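PDB 5I0Y: periplasmic protein-probably involved in high-affinity Fe2+ transport from Escherichia coli F11, which probably serves as a copper-binding periplasmic component of high-affinity ferrous iron uptake, its copper site being required for iron transport. Local coordinates for residues H125-D129 and S130-V134; R136-K139 and P140-V143. The protein carries 1 engineered substitution. All coordinates share one frame; numbering follows the deposited sequence. Where two conformers were deposited one is given.

Contact 1: H125-D129 and S130-V134; sequences HRHTD and SETGV. With CU (copper (II) ion), chain C.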
loop_
_atom_site.group_PDB
_atom_site.type_symbol
_atom_site.label_atom_id
_atom_site.label_comp_id
_atom_site.label_asym_id
_atom_site.label_seq_id
_atom_site.Cartn_x
_atom_site.Cartn_y
_atom_site.Cartn_z
ATOM N N HIS B 125 7.969 5.333 5.618
ATOM C CA HIS B 125 8.713 5.913 6.750
ATOM C C HIS B 125 7.861 6.092 7.958
ATOM O O HIS B 125 6.939 6.911 7.956
ATOM C CB HIS B 125 9.277 7.268 6.344
ATOM C CG HIS B 125 10.235 7.192 5.195
ATOM N ND1 HIS B 125 11.565 7.171 5.369
ATOM C CD2 HIS B 125 10.018 7.078 3.827
ATOM C CE1 HIS B 125 12.176 7.064 4.175
ATOM N NE2 HIS B 125 11.231 7.005 3.232
ATOM N N ARG B 126 8.184 5.380 9.038
ATOM C CA ARG B 126 7.427 5.535 10.284
ATOM C C ARG B 126 7.852 6.791 11.049
ATOM O O ARG B 126 9.048 7.134 11.086
ATOM C CB ARG B 126 7.557 4.298 11.186
ATOM C CG ARG B 126 8.941 4.105 11.766
ATOM C CD ARG B 126 9.028 2.914 12.699
ATOM N NE ARG B 126 10.402 2.882 13.177
ATOM C CZ ARG B 126 10.789 3.226 14.403
ATOM N NH1 ARG B 126 9.897 3.565 15.331
ATOM N NH2 ARG B 126 12.075 3.184 14.715
ATOM N N HIS B 127 6.870 7.447 11.658
ATOM C CA HIS B 127 7.134 8.453 12.694
ATOM C C HIS B 127 7.723 7.796 13.919
ATOM O O HIS B 127 7.305 6.715 14.307
ATOM C CB HIS B 127 5.862 9.209 13.048
ATOM C CG HIS B 127 5.387 10.173 11.970
ATOM N ND1 HIS B 127 4.802 11.338 12.269
ATOM C CD2 HIS B 127 5.415 10.094 10.559
ATOM C CE1 HIS B 127 4.448 11.980 11.128
ATOM N NE2 HIS B 127 4.848 11.235 10.088
ATOM N N THR B 128 8.694 8.460 14.542
ATOM C CA THR B 128 9.415 7.858 15.672
ATOM C C THR B 128 9.376 8.697 16.950
ATOM O O THR B 128 9.961 8.275 17.946
ATOM C CB THR B 128 10.907 7.622 15.338
ATOM O OG1 THR B 128 11.531 8.877 15.038
ATOM C CG2 THR B 128 11.071 6.649 14.150
ATOM N N ASP B 129 8.746 9.866 16.937
ATOM C CA ASP B 129 8.776 10.733 18.123
ATOM C C ASP B 129 7.699 10.414 19.146
ATOM O O ASP B 129 6.808 9.610 18.903
ATOM C CB ASP B 129 8.778 12.221 17.735
ATOM C CG ASP B 129 7.591 12.629 16.859
ATOM O OD1 ASP B 129 6.488 12.066 16.937
ATOM O OD2 ASP B 129 7.782 13.571 16.082
ATOM N N SER B 130 7.775 11.038 20.318
ATOM C CA SER B 130 6.819 10.727 21.373
ATOM C C SER B 130 5.399 11.142 21.029
ATOM O O SER B 130 4.443 10.474 21.418
ATOM C CB SER B 130 7.255 11.332 22.723
ATOM O OG SER B 130 7.341 12.739 22.664
ATOM N N GLU B 131 5.254 12.246 20.289
ATOM C CA GLU B 131 3.932 12.802 20.023
ATOM C C GLU B 131 3.161 12.007 18.975
ATOM O O GLU B 131 1.963 11.790 19.128
ATOM C CB GLU B 131 4.046 14.263 19.581
ATOM C CG GLU B 131 4.578 15.204 20.655
ATOM C CD GLU B 131 6.097 15.302 20.665
ATOM O OE1 GLU B 131 6.625 16.112 21.459
ATOM O OE2 GLU B 131 6.775 14.595 19.880
ATOM N N THR B 132 3.858 11.563 17.934
ATOM C CA THR B 132 3.184 10.974 16.774
ATOM C C THR B 132 3.716 9.602 16.380
ATOM O O THR B 132 3.145 8.949 15.487
ATOM C CB THR B 132 3.268 11.898 15.537
ATOM O OG1 THR B 132 4.589 11.855 15.002
ATOM C CG2 THR B 132 2.899 13.347 15.878
ATOM N N GLY B 133 4.766 9.132 17.046
ATOM C CA GLY B 133 5.471 7.955 16.597
ATOM C C GLY B 133 4.794 6.641 16.899
ATOM O O GLY B 133 3.836 6.557 17.665
ATOM N N VAL B 134 5.332 5.604 16.262
ATOM C CA VAL B 134 4.905 4.227 16.473
ATOM C C VAL B 134 6.106 3.364 16.836
ATOM O O VAL B 134 7.267 3.813 16.769
ATOM C CB VAL B 134 4.173 3.653 15.224
ATOM C CG1 VAL B 134 2.911 4.458 14.940
ATOM C CG2 VAL B 134 5.088 3.606 14.004
HETATM CU CU CU C . 4.785 11.844 7.918
HETATM O O HOH W 1 8.872 5.783 18.330
#
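Between His127 and Val134 the chain doubles back, Val134 N bonding to His127 O at 3.0 Å, and inside that loop Gly133 N reaches Asp129 O to close a five-residue alpha-turn. The side chains form a hydrogen-bonded chain leading to copper. His127 ND1 donates to Thr132 OG1 at 2.8 Å in a nearly straight bond (163°), the hydroxyl oxygen lying in the plane of the imidazole. Thr132 OG1 in turn donates to Asp129 OD1 (2.7 Å), arriving on the syn side of the carboxylate. The same Asp129 OD1 also accepts Thr132 N at 2.9 Å, nearly along the C-O direction, so two bonds from one residue grip it; the turned-in Asp129 side chain (chi1 57°) points this oxygen back across its own loop. Held at ND1 by Thr132, and with His127 NE2 bound to copper at 2.3 Å, the ring is fixed in rotation. Thr132 is thus a second-shell residue, with Asp129 behind it in the third shell. On the far side of the turn Arg126 NH1 makes a weak bond to Val134 O, and Thr128 CG2 sits over the guanidinium face; the main charge partner of Arg126 is Glu30 of the second subunit. A water joins Thr128 O to Val134 O. Copper is completed by His44, Met90 and His97 of the second subunit, making this an intersubunit site. The short strand 125-127 pairs in parallel with a strand of that subunit, carrying the sheet across the dimer interface, while the loop beyond it runs on toward strand 141-149.

Contact 2: R136-K139 and P140-V143; sequences RWWK and PFDV
Trp138 and Phe141 form a T-shaped stack, the edge of the phenylalanine directed at the indole face, just where the chain enters strand 141-149 of the mixed beta sandwich. The centroid of the indole's six-membered ring lies 5.1 Å from that of Phe141, with the planes at 80°. Phe141 CE2 makes the touch, hanging over the rim of the indole rather than its middle: it is 3.4 Å from Trp138 CZ3, and Phe141 CD2 lies 3.6 Å from Trp138 CE3. Both side chains are folded between their own backbone N and carbonyl carbon (chi1 37° in Trp138, 69° in Phe141), and this brings the two rings together on one side of the Lys139-Pro140 link. No hydrogen bond joins the two segments; the pair meets through carbon alone. Further out, Met17 and Asn15 touch both rings, while Ile116 of strand 108-117 packs on Trp138, and Met14 and Leu19 on Phe141. The backbone of Phe141 is anchored by hydrogen bonding to Ile116, and that of Val143 to Tyr114, so the strand that carries the phenylalanine is held at the sheet's edge within this chain. Asp142 OD1, on the same strand, bonds to His115 ND1. Connecting the two rings, the Lys139-Pro140 peptide is trans, which puts Pro140 CD on the side of Lys139 CA and 3.4 Å from Lys139 CB.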
loop_
_atom_site.group_PDB
_atom_site.type_symbol
_atom_site.label_atom_id
_atom_site.label_comp_id
_atom_site.label_asym_id
_atom_site.label_seq_id
_atom_site.Cartn_x
_atom_site.Cartn_y
_atom_site.Cartn_z
ATOM N N ARG B 136 8.941 0.307 16.588
ATOM C CA ARG B 136 9.913 -0.069 15.573
ATOM C C ARG B 136 9.388 -1.200 14.717
ATOM O O ARG B 136 8.540 -1.984 15.150
ATOM C CB ARG B 136 11.205 -0.526 16.238
ATOM C CG ARG B 136 11.865 0.614 16.985
ATOM C CD ARG B 136 12.877 0.093 17.992
ATOM N NE ARG B 136 13.432 1.182 18.796
ATOM C CZ ARG B 136 12.857 1.716 19.875
ATOM N NH1 ARG B 136 11.670 1.304 20.309
ATOM N NH2 ARG B 136 13.474 2.694 20.517
ATOM N N TRP B 137 9.911 -1.288 13.502
ATOM C CA TRP B 137 9.548 -2.439 12.680
ATOM C C TRP B 137 10.112 -3.699 13.231
ATOM O O TRP B 137 11.220 -3.718 13.775
ATOM C CB TRP B 137 10.002 -2.289 11.235
ATOM C CG TRP B 137 9.317 -1.179 10.518
ATOM C CD1 TRP B 137 9.901 -0.033 9.994
ATOM C CD2 TRP B 137 7.890 -1.059 10.227
ATOM N NE1 TRP B 137 8.956 0.771 9.423
ATOM C CE2 TRP B 137 7.730 0.211 9.512
ATOM C CE3 TRP B 137 6.773 -1.855 10.457
ATOM C CZ2 TRP B 137 6.490 0.652 9.070
ATOM C CZ3 TRP B 137 5.528 -1.393 10.010
ATOM C CH2 TRP B 137 5.395 -0.170 9.335
ATOM N N TRP B 138 9.350 -4.770 13.064
ATOM C CA TRP B 138 9.856 -6.122 13.227
ATOM C C TRP B 138 10.909 -6.442 12.201
ATOM O O TRP B 138 11.013 -5.771 11.171
ATOM C CB TRP B 138 8.701 -7.106 13.132
ATOM C CG TRP B 138 7.644 -6.705 12.114
ATOM C CD1 TRP B 138 6.459 -6.013 12.341
ATOM C CD2 TRP B 138 7.671 -6.967 10.679
ATOM N NE1 TRP B 138 5.756 -5.848 11.167
ATOM C CE2 TRP B 138 6.437 -6.393 10.134
ATOM C CE3 TRP B 138 8.548 -7.620 9.824
ATOM C CZ2 TRP B 138 6.131 -6.477 8.784
ATOM C CZ3 TRP B 138 8.228 -7.704 8.458
ATOM C CH2 TRP B 138 7.040 -7.150 7.962
ATOM N N LYS B 139 11.721 -7.457 12.493
ATOM C CA LYS B 139 12.759 -7.906 11.565
ATOM C C LYS B 139 12.156 -8.832 10.517
ATOM O O LYS B 139 11.102 -9.432 10.759
ATOM C CB LYS B 139 13.875 -8.648 12.315
ATOM C CG LYS B 139 14.737 -7.757 13.205
ATOM C CD LYS B 139 15.768 -8.558 13.989
ATOM C CE LYS B 139 16.411 -7.722 15.087
ATOM N NZ LYS B 139 15.591 -7.684 16.336
ATOM N N PRO B 140 12.824 -8.957 9.352
ATOM C CA PRO B 140 12.334 -9.873 8.320
ATOM C C PRO B 140 12.080 -11.277 8.891
ATOM O O PRO B 140 12.794 -11.737 9.798
ATOM C CB PRO B 140 13.466 -9.877 7.278
ATOM C CG PRO B 140 14.149 -8.555 7.451
ATOM C CD PRO B 140 14.050 -8.250 8.922
ATOM N N PHE B 141 11.057 -11.948 8.387
ATOM C CA PHE B 141 10.687 -13.258 8.904
ATOM C C PHE B 141 10.007 -14.075 7.827
ATOM O O PHE B 141 9.500 -13.533 6.809
ATOM C CB PHE B 141 9.789 -13.130 10.140
ATOM C CG PHE B 141 8.399 -12.591 9.846
ATOM C CD1 PHE B 141 7.308 -13.452 9.752
ATOM C CD2 PHE B 141 8.177 -11.218 9.689
ATOM C CE1 PHE B 141 6.036 -12.969 9.475
ATOM C CE2 PHE B 141 6.895 -10.733 9.418
ATOM C CZ PHE B 141 5.829 -11.611 9.319
ATOM N N ASP B 142 9.962 -15.379 8.075
ATOM C CA ASP B 142 9.248 -16.327 7.244
ATOM C C ASP B 142 7.945 -16.776 7.885
ATOM O O ASP B 142 7.824 -16.857 9.107
ATOM C CB ASP B 142 10.083 -17.595 7.036
ATOM C CG ASP B 142 11.210 -17.431 6.030
ATOM O OD1 ASP B 142 11.364 -16.356 5.407
ATOM O OD2 ASP B 142 11.945 -18.418 5.843
ATOM N N VAL B 143 6.993 -17.111 7.030
ATOM C CA VAL B 143 5.805 -17.826 7.448
ATOM C C VAL B 143 5.546 -18.958 6.463
ATOM O O VAL B 143 5.719 -18.787 5.251
ATOM C CB VAL B 143 4.599 -16.883 7.568
ATOM C CG1 VAL B 143 4.414 -16.052 6.306
ATOM C CG2 VAL B 143 3.365 -17.685 7.887
#

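Contact 1 and contact 2 follow in series along one chain, their centres about 19 Å apart, and they touch through the side of contact 1 that faces away from the metal. There Arg126 NH2 lies 3.4 Å from Arg136 CG, and Arg126 CD is 3.9 Å from Trp137 NE1. Glu30 of the second subunit ties the junction together, forming a salt bridge with Arg126 while packing on Trp137. Contact 1 supplies a copper ligand at the dimer interface; contact 2 is structural packing, its Trp138 NE1 standing 18.0 Å from the copper. The chain between them thus leads from the shared metal site back into its own subunit's sandwich.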